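Local coordinates for aldose-aldose oxidoreductase (Caulobacter crescentus, PDB 5A04), which probably couples oxidation of one aldose sugar, such as glucose, to reduction of another through a bound nicotinamide cofactor, NADP(H), at residues 296-299 / 300-304. Residues are numbered along the deposited sequence; the frame is centred on the assembly and turned at random.
Sequences QLDH and LSECI
C303 lays its sulfur over one face of the H299 imidazole, SG 3.9 Å from the ring centroid and 21° off the ring normal, displaced toward the rim, where NE2 is the nearest ring atom. The ring reaches this position because CG of H299 stands anti to the backbone N (chi1 -176°), which holds the imidazole out from the helix beside the carbonyl carbon, where SG of C303, one turn later, can cover it. Both nitrogens of H299 are engaged: NE2 is hydrogen-bonded to the backbone N of I311, while ND1 meets a water in the ring plane at 2.9 Å. That water donates to OE1 of E302, also at 2.9 Å, and so bridges two side chains three residues apart. On the other branch of the carboxylate, OE2 of E302 comes within 3.6 Å of CB of D298 and 4.4 Å of its OD2; OD2 of D298 also accepts the backbone N of E30 and forms a salt bridge with K290, which probably eases the closeness of like charges. With an alanine at E302 the water would lose this carboxylate acceptor, and the H299 ring is likely to be less firmly tied on its ND1 side. Along the backbone, E302 N bonds to D298 O at 2.8 Å and C303 N to H299 O at 2.9 Å, whereas S301 N to L297 O is weak at 3.5 Å, that carbonyl also bonding the hydroxyl of Y9. These i to i+4 links mark one continuous alpha-helix, 292-306, which belongs to the C-terminal family region yet packs L300 and S301 against strands 7-12 and 76-79 of the Rossmann-type parallel sheet.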
# COMPACT_ATOMS: atom_id res chain seq x y z
N GLN A 296 0.42 -28.36 4.20
CA GLN A 296 0.48 -27.87 5.58
C GLN A 296 0.29 -29.04 6.55
O GLN A 296 1.06 -29.21 7.50
CB GLN A 296 -0.58 -26.78 5.82
CG GLN A 296 -0.61 -26.27 7.27
CD GLN A 296 -1.87 -25.50 7.58
OE1 GLN A 296 -2.00 -24.35 7.18
NE2 GLN A 296 -2.80 -26.12 8.30
N LEU A 297 -0.71 -29.87 6.27
CA LEU A 297 -1.00 -31.04 7.10
C LEU A 297 0.19 -31.99 7.14
O LEU A 297 0.60 -32.44 8.21
CB LEU A 297 -2.26 -31.76 6.60
CG LEU A 297 -3.59 -31.00 6.70
CD1 LEU A 297 -4.68 -31.64 5.85
CD2 LEU A 297 -4.04 -30.90 8.15
N ASP A 298 0.75 -32.28 5.97
CA ASP A 298 1.87 -33.21 5.90
C ASP A 298 3.13 -32.65 6.54
O ASP A 298 3.95 -33.41 7.04
CB ASP A 298 2.17 -33.60 4.45
CG ASP A 298 1.34 -34.79 3.97
OD1 ASP A 298 0.69 -35.48 4.79
OD2 ASP A 298 1.35 -35.04 2.74
N HIS A 299 3.28 -31.32 6.55
CA HIS A 299 4.49 -30.75 7.15
C HIS A 299 4.60 -31.12 8.62
O HIS A 299 5.66 -31.53 9.08
CB HIS A 299 4.51 -29.22 7.01
CG HIS A 299 5.78 -28.59 7.52
ND1 HIS A 299 7.00 -28.79 6.92
CD2 HIS A 299 6.00 -27.77 8.58
CE1 HIS A 299 7.93 -28.12 7.58
NE2 HIS A 299 7.35 -27.50 8.60
N LEU A 300 3.50 -30.98 9.37
CA LEU A 300 3.55 -31.29 10.79
C LEU A 300 3.85 -32.77 10.99
O LEU A 300 4.70 -33.15 11.78
CB LEU A 300 2.25 -30.90 11.50
CG LEU A 300 2.20 -31.21 13.00
CD1 LEU A 300 3.43 -30.65 13.71
CD2 LEU A 300 0.91 -30.65 13.60
N SER A 301 3.15 -33.60 10.23
CA SER A 301 3.36 -35.05 10.29
C SER A 301 4.81 -35.43 10.01
O SER A 301 5.41 -36.23 10.74
CB SER A 301 2.43 -35.76 9.30
OG SER A 301 1.08 -35.55 9.65
N GLU A 302 5.38 -34.84 8.96
CA GLU A 302 6.76 -35.13 8.61
C GLU A 302 7.72 -34.64 9.69
O GLU A 302 8.71 -35.31 9.98
CB GLU A 302 7.12 -34.51 7.25
CG GLU A 302 6.33 -35.12 6.09
CD GLU A 302 6.42 -34.29 4.81
OE1 GLU A 302 7.27 -33.37 4.73
OE2 GLU A 302 5.62 -34.55 3.89
N CYS A 303 7.44 -33.48 10.29
CA CYS A 303 8.26 -33.00 11.40
C CYS A 303 8.26 -34.00 12.56
O CYS A 303 9.32 -34.27 13.15
CB CYS A 303 7.78 -31.64 11.91
SG CYS A 303 8.24 -30.28 10.81
N ILE A 304 7.09 -34.53 12.88
CA ILE A 304 6.98 -35.53 13.95
C ILE A 304 7.75 -36.80 13.58
O ILE A 304 8.51 -37.33 14.39
CB ILE A 304 5.51 -35.85 14.26
CG1 ILE A 304 4.80 -34.60 14.79
CG2 ILE A 304 5.41 -37.00 15.27
CD1 ILE A 304 3.28 -34.68 14.75
O HOH W 1 6.93 -30.46 4.50